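Local coordinates for squalene synthase HpnC (Alicyclobacillus acidocaldarius subsp. acidocaldarius, PDB 4HD1), which probably acts as a squalene synthase, a transferase of the squalene/phytoene synthase family with an all-helical fold, at residues H120-W125 against R182-R187; T161-Q166 against Q221-E226; V167-Q172 against E250-A255; C212-V217 against Q259-F264. One frame throughout, in Å; residues are numbered along the deposited sequence. Where two conformers were deposited one is given.

Contact 1: residues H120-W125 against R182-R187; sequences HTYDTW and RIYVPR
R182 stacks its guanidinium on the imidazole of H120, the planes 12° apart and the centres 4.7 Å from each other. H120 CD2 sits over the middle of the guanidinium, while R182 NH1 stands nearer the rim of the imidazole. An almost fully stretched chain from CG to NE (chi2 165°, chi3 -173°) carries the R182 group along to this ring, and the backbone O of D116 takes a hydrogen bond from NH1. The phenol rings of Y122 and Y184 run side by side and point the same way, meeting rim to rim with Y122 CE2 3.5 Å from Y184 CD1. The carbonyl of I183 lies at the edge of the Y122 ring, and H170 stacks on Y184, whose hydroxyl bonds to D116 OD1.

At the other end R187 folds back over the 120-125 loop. Its NH2 donates to T121 OG1 at 2.8 Å, with OG1 tilted out of the guanidinium plane; D123 OD2, 3.9 Å from R187 NH1, adds a long, charge-only salt bridge. Backbone bonds tie the loops at two points, I183 N to H120 O at 2.9 Å and R187 N to Y122 O at 2.8 Å. Water 1 accepts from Y122 N between them.

The hold is thus largely polar and directional: two backbone bonds, one stack, and R187 fixed by T121 with D123 attracting it only from a distance.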
loop_
_atom_site.group_PDB
_atom_site.type_symbol
_atom_site.label_atom_id
_atom_site.label_comp_id
_atom_site.label_asym_id
_atom_site.label_seq_id
_atom_site.Cartn_x
_atom_site.Cartn_y
_atom_site.Cartn_z
ATOM N N HIS A 120 7.552 4.016 -15.987
ATOM C CA HIS A 120 7.555 5.425 -15.629
ATOM C C HIS A 120 6.301 6.084 -16.127
ATOM O O HIS A 120 5.935 7.168 -15.668
ATOM C CB HIS A 120 8.799 6.103 -16.185
ATOM C CG HIS A 120 10.082 5.599 -15.571
ATOM N ND1 HIS A 120 10.683 4.467 -15.981
ATOM C CD2 HIS A 120 10.860 6.105 -14.529
ATOM C CE1 HIS A 120 11.793 4.262 -15.247
ATOM N NE2 HIS A 120 11.898 5.265 -14.360
ATOM N N THR A 121 5.632 5.428 -17.074
ATOM C CA THR A 121 4.349 5.896 -17.601
ATOM C C THR A 121 3.380 4.713 -17.686
ATOM O O THR A 121 3.810 3.564 -17.813
ATOM C CB THR A 121 4.479 6.593 -18.989
ATOM O OG1 THR A 121 4.795 5.634 -20.004
ATOM C CG2 THR A 121 5.545 7.695 -18.981
ATOM N N TYR A 122 2.082 4.999 -17.602
ATOM C CA TYR A 122 1.042 3.975 -17.734
ATOM C C TYR A 122 0.117 4.242 -18.929
ATOM O O TYR A 122 -0.397 5.354 -19.103
ATOM C CB TYR A 122 0.256 3.811 -16.417
ATOM C CG TYR A 122 1.078 3.123 -15.342
ATOM C CD1 TYR A 122 0.987 1.743 -15.139
ATOM C CD2 TYR A 122 1.979 3.844 -14.556
ATOM C CE1 TYR A 122 1.758 1.107 -14.174
ATOM C CE2 TYR A 122 2.756 3.215 -13.594
ATOM C CZ TYR A 122 2.641 1.852 -13.408
ATOM O OH TYR A 122 3.414 1.235 -12.457
ATOM N N ASP A 123 -0.073 3.214 -19.752
ATOM C CA ASP A 123 -0.867 3.319 -20.971
ATOM C C ASP A 123 -2.373 3.405 -20.704
ATOM O O ASP A 123 -3.045 4.312 -21.203
ATOM C CB ASP A 123 -0.562 2.133 -21.887
ATOM C CG ASP A 123 -0.719 2.472 -23.346
ATOM O OD1 ASP A 123 -1.872 2.612 -23.811
ATOM O OD2 ASP A 123 0.321 2.588 -24.026
ATOM N N THR A 124 -2.895 2.457 -19.923
ATOM C CA THR A 124 -4.338 2.371 -19.671
ATOM C C THR A 124 -4.673 2.286 -18.186
ATOM O O THR A 124 -3.797 2.060 -17.346
ATOM C CB THR A 124 -5.004 1.177 -20.411
ATOM O OG1 THR A 124 -4.527 -0.067 -19.875
ATOM C CG2 THR A 124 -4.730 1.231 -21.916
ATOM N N TRP A 125 -5.953 2.471 -17.878
ATOM C CA TRP A 125 -6.474 2.281 -16.530
ATOM C C TRP A 125 -6.209 0.889 -16.026
ATOM O O TRP A 125 -5.891 0.706 -14.851
ATOM C CB TRP A 125 -7.967 2.594 -16.480
ATOM C CG TRP A 125 -8.628 2.120 -15.208
ATOM C CD1 TRP A 125 -9.501 1.047 -15.052
ATOM C CD2 TRP A 125 -8.458 2.669 -13.857
ATOM N NE1 TRP A 125 -9.884 0.912 -13.745
ATOM C CE2 TRP A 125 -9.298 1.851 -12.973
ATOM C CE3 TRP A 125 -7.735 3.725 -13.311
ATOM C CZ2 TRP A 125 -9.390 2.096 -11.611
ATOM C CZ3 TRP A 125 -7.837 3.963 -11.937
ATOM C CH2 TRP A 125 -8.644 3.167 -11.109
ATOM N N ARG A 182 8.070 10.175 -13.056
ATOM C CA ARG A 182 6.941 9.253 -13.220
ATOM C C ARG A 182 5.604 9.945 -13.398
ATOM O O ARG A 182 5.325 10.960 -12.759
ATOM C CB ARG A 182 6.818 8.332 -12.009
ATOM C CG ARG A 182 7.993 7.411 -11.813
ATOM C CD ARG A 182 7.979 6.816 -10.420
ATOM N NE ARG A 182 9.202 6.058 -10.199
ATOM C CZ ARG A 182 9.448 4.867 -10.738
ATOM N NH1 ARG A 182 8.543 4.281 -11.521
ATOM N NH2 ARG A 182 10.599 4.259 -10.491
ATOM N N ILE A 183 4.775 9.366 -14.260
ATOM C CA ILE A 183 3.389 9.782 -14.406
ATOM C C ILE A 183 2.488 8.553 -14.326
ATOM O O ILE A 183 2.659 7.591 -15.084
ATOM C CB ILE A 183 3.139 10.549 -15.722
ATOM C CG1 ILE A 183 4.122 11.727 -15.853
ATOM C CG2 ILE A 183 1.684 11.018 -15.792
ATOM C CD1 ILE A 183 4.176 12.359 -17.230
ATOM N N TYR A 184 1.536 8.599 -13.395
ATOM C CA TYR A 184 0.610 7.496 -13.150
ATOM C C TYR A 184 -0.734 7.680 -13.849
ATOM O O TYR A 184 -1.491 6.713 -14.001
ATOM C CB TYR A 184 0.416 7.284 -11.642
ATOM C CG TYR A 184 1.656 6.755 -10.962
ATOM C CD1 TYR A 184 1.986 5.399 -11.031
ATOM C CD2 TYR A 184 2.515 7.606 -10.271
ATOM C CE1 TYR A 184 3.133 4.903 -10.425
ATOM C CE2 TYR A 184 3.665 7.119 -9.655
ATOM C CZ TYR A 184 3.968 5.766 -9.733
ATOM O OH TYR A 184 5.105 5.272 -9.128
ATOM N N VAL A 185 -1.030 8.909 -14.272
ATOM C CA VAL A 185 -2.259 9.178 -15.022
ATOM C C VAL A 185 -2.208 8.369 -16.315
ATOM O O VAL A 185 -1.251 8.497 -17.065
ATOM C CB VAL A 185 -2.438 10.676 -15.341
ATOM C CG1 VAL A 185 -3.804 10.920 -15.951
ATOM C CG2 VAL A 185 -2.285 11.518 -14.087
ATOM N N PRO A 186 -3.211 7.505 -16.558
ATOM C CA PRO A 186 -3.179 6.666 -17.762
ATOM C C PRO A 186 -3.195 7.483 -19.058
ATOM O O PRO A 186 -3.915 8.489 -19.150
ATOM C CB PRO A 186 -4.447 5.817 -17.633
ATOM C CG PRO A 186 -4.732 5.792 -16.168
ATOM C CD PRO A 186 -4.343 7.156 -15.681
ATOM N N ARG A 187 -2.413 7.031 -20.039
ATOM C CA ARG A 187 -2.252 7.715 -21.324
ATOM C C ARG A 187 -3.565 7.799 -22.111
ATOM O O ARG A 187 -3.873 8.837 -22.696
ATOM C CB ARG A 187 -1.159 7.027 -22.163
ATOM C CG ARG A 187 -0.349 7.974 -23.048
ATOM C CD ARG A 187 0.552 7.236 -24.040
ATOM N NE ARG A 187 1.965 7.264 -23.665
ATOM C CZ ARG A 187 2.512 6.473 -22.743
ATOM N NH1 ARG A 187 1.763 5.592 -22.094
ATOM N NH2 ARG A 187 3.805 6.570 -22.470
HETATM O O HOH W 1 1.394 7.672 -17.570
#

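Contact 2: residues T161-Q166 against Q221-E226; sequences TCTALQ and QALFDE
The methyl of A164 points straight into the face of the F224 ring: CB stands 3.5 Å from the ring centroid and only 3° off its normal, a CH-pi contact that leaves all six ring carbons almost equally far from it. With CG anti to the carbonyl carbon (chi1 -79°), the ring swings from the flank of its helix to lie over this alanine. L165 crosses the ring obliquely, its CD1 4.1 Å from F224 CZ.

L223 points directly across as well, and its CB meets A164 CB at 3.7 Å, so the one small methyl is wedged between leucine and phenylalanine. Further along, L223 CD1 touches T163 CG2 at 3.8 Å, while the T163 hydroxyl turns to D137. One polar link crosses the interface: water 2 donates to F224 O and hydrogen-bonds T161 OG1 at 2.7 Å.

Beyond the ring, L253 of helix 236-257 also packs on F224. The axes of the two short segments approach to 8.1 Å and run nearly antiparallel, at 152°. A164 sits near the closest backbone approach, where its small side chain probably allows L223 and F224 to fit, the kind of close antiparallel packing found in the all-helical fold of the squalene/phytoene synthases.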
loop_
_atom_site.group_PDB
_atom_site.type_symbol
_atom_site.label_atom_id
_atom_site.label_comp_id
_atom_site.label_asym_id
_atom_site.label_seq_id
_atom_site.Cartn_x
_atom_site.Cartn_y
_atom_site.Cartn_z
ATOM N N THR A 161 -10.787 -1.027 -1.746
ATOM C CA THR A 161 -10.393 0.074 -0.866
ATOM C C THR A 161 -8.910 0.428 -0.991
ATOM O O THR A 161 -8.559 1.606 -1.169
ATOM C CB THR A 161 -10.719 -0.247 0.601
ATOM O OG1 THR A 161 -12.113 -0.533 0.709
ATOM C CG2 THR A 161 -10.384 0.935 1.506
ATOM N N CYS A 162 -8.047 -0.583 -0.887
ATOM C CA CYS A 162 -6.610 -0.368 -1.032
ATOM C C CYS A 162 -6.274 0.305 -2.383
ATOM O O CYS A 162 -5.523 1.280 -2.420
ATOM C CB CYS A 162 -5.836 -1.669 -0.801
ATOM S SG CYS A 162 -5.706 -2.117 0.949
ATOM N N THR A 163 -6.873 -0.178 -3.470
ATOM C CA THR A 163 -6.702 0.437 -4.798
ATOM C C THR A 163 -7.250 1.871 -4.860
ATOM O O THR A 163 -6.585 2.771 -5.400
ATOM C CB THR A 163 -7.344 -0.425 -5.902
ATOM O OG1 THR A 163 -6.622 -1.656 -6.011
ATOM C CG2 THR A 163 -7.337 0.291 -7.251
ATOM N N ALA A 164 -8.447 2.082 -4.311
ATOM C CA ALA A 164 -9.032 3.418 -4.258
ATOM C C ALA A 164 -8.062 4.383 -3.592
ATOM O O ALA A 164 -7.850 5.495 -4.072
ATOM C CB ALA A 164 -10.362 3.402 -3.514
ATOM N N LEU A 165 -7.458 3.933 -2.495
ATOM C CA LEU A 165 -6.562 4.761 -1.703
ATOM C C LEU A 165 -5.293 5.141 -2.475
ATOM O O LEU A 165 -4.870 6.309 -2.459
ATOM C CB LEU A 165 -6.221 4.040 -0.398
ATOM C CG LEU A 165 -5.807 4.820 0.851
ATOM C CD1 LEU A 165 -6.604 6.098 1.066
ATOM C CD2 LEU A 165 -5.950 3.901 2.051
ATOM N N GLN A 166 -4.700 4.166 -3.165
ATOM C CA GLN A 166 -3.523 4.440 -3.965
ATOM C C GLN A 166 -3.829 5.405 -5.112
ATOM O O GLN A 166 -3.031 6.306 -5.394
ATOM C CB GLN A 166 -2.873 3.165 -4.496
ATOM C CG GLN A 166 -1.554 3.477 -5.195
ATOM C CD GLN A 166 -0.663 2.278 -5.408
ATOM O OE1 GLN A 166 -0.259 1.620 -4.459
ATOM N NE2 GLN A 166 -0.319 2.011 -6.666
ATOM N N GLN A 221 -13.756 6.861 -6.140
ATOM C CA GLN A 221 -14.949 7.000 -5.311
ATOM C C GLN A 221 -15.839 5.753 -5.403
ATOM O O GLN A 221 -16.346 5.275 -4.389
ATOM C CB GLN A 221 -15.723 8.271 -5.676
ATOM C CG GLN A 221 -16.860 8.615 -4.719
ATOM C CD GLN A 221 -16.384 8.873 -3.297
ATOM O OE1 GLN A 221 -15.665 9.848 -3.030
ATOM N NE2 GLN A 221 -16.791 8.004 -2.374
ATOM N N ALA A 222 -16.000 5.222 -6.614
ATOM C CA ALA A 222 -16.774 3.998 -6.835
ATOM C C ALA A 222 -16.125 2.810 -6.136
ATOM O O ALA A 222 -16.819 1.942 -5.595
ATOM C CB ALA A 222 -16.933 3.722 -8.325
ATOM N N LEU A 223 -14.795 2.781 -6.135
ATOM C CA LEU A 223 -14.056 1.740 -5.421
ATOM C C LEU A 223 -14.199 1.844 -3.895
ATOM O O LEU A 223 -14.390 0.830 -3.217
ATOM C CB LEU A 223 -12.586 1.703 -5.860
ATOM C CG LEU A 223 -12.365 1.151 -7.281
ATOM C CD1 LEU A 223 -10.952 1.454 -7.767
ATOM C CD2 LEU A 223 -12.689 -0.344 -7.376
ATOM N N PHE A 224 -14.124 3.062 -3.364
ATOM C CA PHE A 224 -14.470 3.298 -1.962
ATOM C C PHE A 224 -15.878 2.794 -1.624
ATOM O O PHE A 224 -16.049 2.064 -0.648
ATOM C CB PHE A 224 -14.316 4.778 -1.579
ATOM C CG PHE A 224 -12.897 5.183 -1.314
ATOM C CD1 PHE A 224 -12.122 4.484 -0.389
ATOM C CD2 PHE A 224 -12.327 6.263 -1.983
ATOM C CE1 PHE A 224 -10.806 4.851 -0.147
ATOM C CE2 PHE A 224 -11.008 6.632 -1.743
ATOM C CZ PHE A 224 -10.251 5.924 -0.823
ATOM N N ASP A 225 -16.865 3.171 -2.443
ATOM C CA ASP A 225 -18.261 2.751 -2.252
ATOM C C ASP A 225 -18.419 1.235 -2.207
ATOM O O ASP A 225 -19.147 0.712 -1.373
ATOM C CB ASP A 225 -19.161 3.316 -3.355
ATOM C CG ASP A 225 -19.261 4.831 -3.322
ATOM O OD1 ASP A 225 -18.745 5.455 -2.368
ATOM O OD2 ASP A 225 -19.863 5.397 -4.264
ATOM N N GLU A 226 -17.740 0.535 -3.110
ATOM C CA GLU A 226 -17.735 -0.926 -3.103
ATOM C C GLU A 226 -16.971 -1.487 -1.888
ATOM O O GLU A 226 -17.404 -2.459 -1.267
ATOM C CB GLU A 226 -17.152 -1.464 -4.412
ATOM C CG GLU A 226 -17.443 -2.934 -4.671
ATOM C CD GLU A 226 -16.603 -3.535 -5.794
ATOM O OE1 GLU A 226 -15.883 -2.790 -6.508
ATOM O OE2 GLU A 226 -16.665 -4.775 -5.964
HETATM O O HOH W 2 -13.697 1.552 1.283
#

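Contact 3: residues V167-Q172 against E250-A255; sequences VANHMQ and EAILAA
I252 packs against A168, N169 and Q172 on the facing helix, branching at CB. CG2, anti to the backbone N, runs in against the start of the facing turn: it lies 3.4 Å from A168 O and 4.0 Å from A168 CB, and Q172 crosses it, with OE1 3.9 Å from I252 CG2. The other branch leaves through CG1, anti to the carbonyl carbon (chi1 -71°), where Q172 OE1 lies close by. Its end, CD1, reaches N169 OD1 at 3.6 Å and Q172 NE2 at 3.9 Å. N169 is therefore met by CD1 alone, Q172 by both methyls with CG1 near its oxygen, and the isoleucine crosses each side chain at about a right angle. Those amides are joined to each other by a weak hydrogen bond from Q172 NE2 to N169 OD1.

Beside it, L253 CD2 touches A168 CB at 3.8 Å. Its other methyl, CD1, packs on V217, Q221 and F224 of helix 207-227. The two segments cross at 33°, their axes 9.2 Å apart at closest.

An alanine in place of I252 would probably open a gap beside A168 and leave the amides of N169 and Q172 without the methyl groups they rest on. The segments hold by van der Waals contact, methyls against a methyl, a backbone oxygen and two amides, with no hydrogen bond across and the polar side chains at the border with solvent.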
loop_
_atom_site.group_PDB
_atom_site.type_symbol
_atom_site.label_atom_id
_atom_site.label_comp_id
_atom_site.label_asym_id
_atom_site.label_seq_id
_atom_site.Cartn_x
_atom_site.Cartn_y
_atom_site.Cartn_z
ATOM N N VAL A 167 -4.973 5.234 -5.766
ATOM C CA VAL A 167 -5.338 6.157 -6.841
ATOM C C VAL A 167 -5.520 7.575 -6.294
ATOM O O VAL A 167 -4.921 8.515 -6.807
ATOM C CB VAL A 167 -6.563 5.689 -7.649
ATOM C CG1 VAL A 167 -6.995 6.767 -8.631
ATOM C CG2 VAL A 167 -6.240 4.406 -8.401
ATOM N N ALA A 168 -6.315 7.718 -5.236
ATOM C CA ALA A 168 -6.497 9.017 -4.575
ATOM C C ALA A 168 -5.156 9.697 -4.292
ATOM O O ALA A 168 -4.986 10.889 -4.575
ATOM C CB ALA A 168 -7.301 8.866 -3.286
ATOM N N ASN A 169 -4.213 8.930 -3.744
ATOM C CA ASN A 169 -2.866 9.427 -3.462
ATOM C C ASN A 169 -2.061 9.788 -4.706
ATOM O O ASN A 169 -1.389 10.818 -4.720
ATOM C CB ASN A 169 -2.095 8.449 -2.583
ATOM C CG ASN A 169 -2.500 8.545 -1.137
ATOM O OD1 ASN A 169 -2.279 9.564 -0.491
ATOM N ND2 ASN A 169 -3.118 7.493 -0.625
ATOM N N HIS A 170 -2.136 8.953 -5.741
ATOM C CA HIS A 170 -1.519 9.278 -7.028
ATOM C C HIS A 170 -2.011 10.602 -7.551
ATOM O O HIS A 170 -1.219 11.438 -7.994
ATOM C CB HIS A 170 -1.793 8.194 -8.066
ATOM C CG HIS A 170 -0.910 6.974 -7.937
ATOM N ND1 HIS A 170 0.385 7.045 -7.564
ATOM C CD2 HIS A 170 -1.176 5.624 -8.180
ATOM C CE1 HIS A 170 0.915 5.805 -7.548
ATOM N NE2 HIS A 170 -0.042 4.938 -7.928
HETATM N N MSE A 171 -3.323 10.812 -7.484
HETATM C CA MSE A 171 -3.937 12.007 -8.061
HETATM C C MSE A 171 -3.550 13.295 -7.335
HETATM O O MSE A 171 -3.292 14.311 -7.976
HETATM C CB MSE A 171 -5.455 11.858 -8.166
HETATM C CG MSE A 171 -5.918 10.730 -9.092
HETATM SE SE MSE A 171 -5.141 10.767 -10.894
HETATM C CE MSE A 171 -3.675 9.487 -10.697
ATOM N N GLN A 172 -3.486 13.254 -6.009
ATOM C CA GLN A 172 -3.028 14.421 -5.259
ATOM C C GLN A 172 -1.506 14.625 -5.350
ATOM O O GLN A 172 -0.994 15.648 -4.898
ATOM C CB GLN A 172 -3.483 14.360 -3.797
ATOM C CG GLN A 172 -2.679 13.411 -2.923
ATOM C CD GLN A 172 -2.786 13.728 -1.439
ATOM O OE1 GLN A 172 -3.426 14.700 -1.032
ATOM N NE2 GLN A 172 -2.147 12.903 -0.619
ATOM N N GLU A 250 -11.436 9.460 1.001
ATOM C CA GLU A 250 -12.556 10.250 0.494
ATOM C C GLU A 250 -12.260 11.737 0.616
ATOM O O GLU A 250 -12.602 12.518 -0.279
ATOM C CB GLU A 250 -13.856 9.906 1.227
ATOM C CG GLU A 250 -14.478 8.584 0.803
ATOM C CD GLU A 250 -15.828 8.317 1.455
ATOM O OE1 GLU A 250 -16.024 8.675 2.645
ATOM O OE2 GLU A 250 -16.702 7.736 0.772
ATOM N N ALA A 251 -11.612 12.123 1.714
ATOM C CA ALA A 251 -11.248 13.521 1.936
ATOM C C ALA A 251 -10.199 14.000 0.940
ATOM O O ALA A 251 -10.170 15.181 0.592
ATOM C CB ALA A 251 -10.775 13.737 3.362
ATOM N N ILE A 252 -9.343 13.089 0.478
ATOM C CA ILE A 252 -8.358 13.434 -0.554
ATOM C C ILE A 252 -9.077 13.752 -1.865
ATOM O O ILE A 252 -8.769 14.752 -2.522
ATOM C CB ILE A 252 -7.284 12.335 -0.741
ATOM C CG1 ILE A 252 -6.344 12.304 0.472
ATOM C CG2 ILE A 252 -6.483 12.561 -2.026
ATOM C CD1 ILE A 252 -5.408 11.108 0.531
ATOM N N LEU A 253 -10.048 12.914 -2.224
ATOM C CA LEU A 253 -10.866 13.133 -3.418
ATOM C C LEU A 253 -11.628 14.453 -3.335
ATOM O O LEU A 253 -11.694 15.200 -4.311
ATOM C CB LEU A 253 -11.849 11.978 -3.628
ATOM C CG LEU A 253 -11.285 10.568 -3.841
ATOM C CD1 LEU A 253 -12.422 9.580 -4.065
ATOM C CD2 LEU A 253 -10.276 10.510 -4.982
ATOM N N ALA A 254 -12.184 14.730 -2.157
ATOM C CA ALA A 254 -12.971 15.936 -1.923
ATOM C C ALA A 254 -12.145 17.210 -2.088
ATOM O O ALA A 254 -12.639 18.200 -2.615
ATOM C CB ALA A 254 -13.628 15.885 -0.547
ATOM N N ALA A 255 -10.888 17.176 -1.654
ATOM C CA ALA A 255 -9.980 18.313 -1.832
ATOM C C ALA A 255 -9.603 18.527 -3.301
ATOM O O ALA A 255 -9.413 19.667 -3.734
ATOM C CB ALA A 255 -8.732 18.146 -0.979
#

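Contact 4: residues C212-V217 against Q259-F264; sequences CIALEV and QGYNPF
One CH-pi contact leads: A214 CB sits over the face of the Y261 ring, 3.7 Å from its centroid and 10° off the normal. Helix backbone comes in beside it, A214 CA lying 3.5 Å from Y261 CD2. V217 CG2 approaches the same ring at its edge, 4.0 Å from Y261 CE2, so the ring is met on a face and on its rim by residues one turn apart.

Aliphatic contacts follow. I213 and Y261 lie alongside each other, pointing opposite ways, CB to CB at 3.9 Å. P263 CD stands more loosely 4.4 Å from I213 CG1. Helix 236-257 joins from the side, where I256 packs on I213, V217 and Y261. Separately, the I213 CG1 methylene meets a backbone oxygen, Y261 O, at 3.6 Å.

Backbone shape fits the placement. G260 is the C-prime residue of the Schellman motif closing helix 236-257, with a positive phi, and Y261 also has a positive phi of 61°. This turn is consistent with Y261 pointing at helix 207-227, its ring kept beside the backbone N (chi1 -52°).

Putting a serine at Y261 would probably leave the A214 methyl without its aromatic cover and V217 CG2 without the ring edge it touches. These two segments share no hydrogen bond and meet by dispersion and ring contact; a weak bond from R210 NH1 to G260 O adds a polar link between the loop and helix 207-227.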
loop_
_atom_site.group_PDB
_atom_site.type_symbol
_atom_site.label_atom_id
_atom_site.label_comp_id
_atom_site.label_asym_id
_atom_site.label_seq_id
_atom_site.Cartn_x
_atom_site.Cartn_y
_atom_site.Cartn_z
ATOM N N CYS A 212 -9.854 14.427 -17.119
ATOM C CA CYS A 212 -9.187 13.148 -16.891
ATOM C C CYS A 212 -8.998 12.849 -15.401
ATOM O O CYS A 212 -9.254 11.728 -14.953
ATOM C CB CYS A 212 -7.840 13.102 -17.602
ATOM S SG CYS A 212 -6.930 11.584 -17.259
ATOM N N ILE A 213 -8.539 13.851 -14.651
ATOM C CA ILE A 213 -8.424 13.762 -13.197
ATOM C C ILE A 213 -9.795 13.422 -12.598
ATOM O O ILE A 213 -9.901 12.528 -11.756
ATOM C CB ILE A 213 -7.880 15.075 -12.575
ATOM C CG1 ILE A 213 -6.570 15.529 -13.248
ATOM C CG2 ILE A 213 -7.709 14.936 -11.066
ATOM C CD1 ILE A 213 -5.334 14.699 -12.950
ATOM N N ALA A 214 -10.834 14.120 -13.059
ATOM C CA ALA A 214 -12.211 13.865 -12.622
ATOM C C ALA A 214 -12.638 12.421 -12.857
ATOM O O ALA A 214 -13.254 11.816 -11.988
ATOM C CB ALA A 214 -13.182 14.832 -13.288
ATOM N N LEU A 215 -12.294 11.868 -14.018
ATOM C CA LEU A 215 -12.598 10.471 -14.317
ATOM C C LEU A 215 -11.946 9.510 -13.315
ATOM O O LEU A 215 -12.574 8.538 -12.885
ATOM C CB LEU A 215 -12.171 10.110 -15.742
ATOM C CG LEU A 215 -12.480 8.673 -16.183
ATOM C CD1 LEU A 215 -13.983 8.433 -16.273
ATOM C CD2 LEU A 215 -11.798 8.337 -17.501
ATOM N N GLU A 216 -10.696 9.789 -12.950
ATOM C CA GLU A 216 -9.970 8.961 -11.979
ATOM C C GLU A 216 -10.584 9.069 -10.586
ATOM O O GLU A 216 -10.772 8.060 -9.902
ATOM C CB GLU A 216 -8.475 9.323 -11.926
ATOM C CG GLU A 216 -7.760 9.414 -13.273
ATOM C CD GLU A 216 -7.976 8.211 -14.184
ATOM O OE1 GLU A 216 -8.541 7.184 -13.752
ATOM O OE2 GLU A 216 -7.569 8.293 -15.356
ATOM N N VAL A 217 -10.897 10.301 -10.185
ATOM C CA VAL A 217 -11.557 10.574 -8.914
ATOM C C VAL A 217 -12.856 9.768 -8.789
ATOM O O VAL A 217 -13.081 9.118 -7.765
ATOM C CB VAL A 217 -11.807 12.089 -8.727
ATOM C CG1 VAL A 217 -12.696 12.359 -7.516
ATOM C CG2 VAL A 217 -10.481 12.826 -8.593
ATOM N N GLN A 259 -10.612 21.697 -5.823
ATOM C CA GLN A 259 -9.518 22.384 -6.507
ATOM C C GLN A 259 -9.723 22.356 -8.017
ATOM O O GLN A 259 -8.794 22.616 -8.783
ATOM C CB GLN A 259 -8.166 21.771 -6.135
ATOM C CG GLN A 259 -7.584 22.309 -4.837
ATOM C CD GLN A 259 -6.416 21.482 -4.329
ATOM O OE1 GLN A 259 -5.292 21.971 -4.233
ATOM N NE2 GLN A 259 -6.678 20.221 -4.004
ATOM N N GLY A 260 -10.950 22.041 -8.430
ATOM C CA GLY A 260 -11.312 21.963 -9.842
ATOM C C GLY A 260 -10.486 20.957 -10.619
ATOM O O GLY A 260 -10.232 21.147 -11.808
ATOM N N TYR A 261 -10.060 19.893 -9.938
ATOM C CA TYR A 261 -9.278 18.810 -10.542
ATOM C C TYR A 261 -7.943 19.309 -11.111
ATOM O O TYR A 261 -7.487 18.875 -12.177
ATOM C CB TYR A 261 -10.120 18.045 -11.578
ATOM C CG TYR A 261 -11.445 17.577 -11.017
ATOM C CD1 TYR A 261 -12.602 18.336 -11.180
ATOM C CD2 TYR A 261 -11.535 16.389 -10.295
ATOM C CE1 TYR A 261 -13.815 17.920 -10.654
ATOM C CE2 TYR A 261 -12.744 15.962 -9.766
ATOM C CZ TYR A 261 -13.880 16.730 -9.948
ATOM O OH TYR A 261 -15.079 16.311 -9.423
ATOM N N ASN A 262 -7.323 20.223 -10.368
ATOM C CA ASN A 262 -6.063 20.834 -10.755
ATOM C C ASN A 262 -4.928 20.468 -9.793
ATOM O O ASN A 262 -4.883 20.974 -8.669
ATOM C CB ASN A 262 -6.228 22.361 -10.843
ATOM C CG ASN A 262 -4.913 23.086 -11.090
ATOM O OD1 ASN A 262 -4.250 22.870 -12.102
ATOM N ND2 ASN A 262 -4.534 23.955 -10.162
ATOM N N PRO A 263 -4.008 19.579 -10.225
ATOM C CA PRO A 263 -2.763 19.428 -9.471
ATOM C C PRO A 263 -1.863 20.634 -9.766
ATOM O O PRO A 263 -2.340 21.628 -10.316
ATOM C CB PRO A 263 -2.170 18.141 -10.042
ATOM C CG PRO A 263 -2.668 18.098 -11.450
ATOM C CD PRO A 263 -4.052 18.690 -11.404
ATOM N N PHE A 264 -0.584 20.555 -9.406
ATOM C CA PHE A 264 0.394 21.622 -9.705
ATOM C C PHE A 264 0.290 22.824 -8.759
ATOM O O PHE A 264 -0.782 23.404 -8.579
ATOM C CB PHE A 264 0.333 22.090 -11.179
ATOM C CG PHE A 264 0.180 20.966 -12.186
ATOM C CD1 PHE A 264 1.085 19.903 -12.225
ATOM C CD2 PHE A 264 -0.864 20.982 -13.115
ATOM C CE1 PHE A 264 0.937 18.873 -13.154
ATOM C CE2 PHE A 264 -1.011 19.959 -14.051
ATOM C CZ PHE A 264 -0.113 18.900 -14.066
#

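In the fold
Contact 2 is the buried core of the set, while contacts 1, 3 and 4 are partly buried and lie farther from the chain's centre. Contacts 2 and 3 both use helix 152-172, its middle against helix 207-227 and its later part against helix 236-257; contact 4 uses helix 207-227 again, with the loop after helix 236-257. L253 of contact 3 touches F224 of contact 2, tying the three helices together. Contacts 2 to 4 are almost wholly apolar, whereas contact 1, between two loops, relies on hydrogen bonds, a water and charge. It meets the helices through W125 against V167 and V185 against C212.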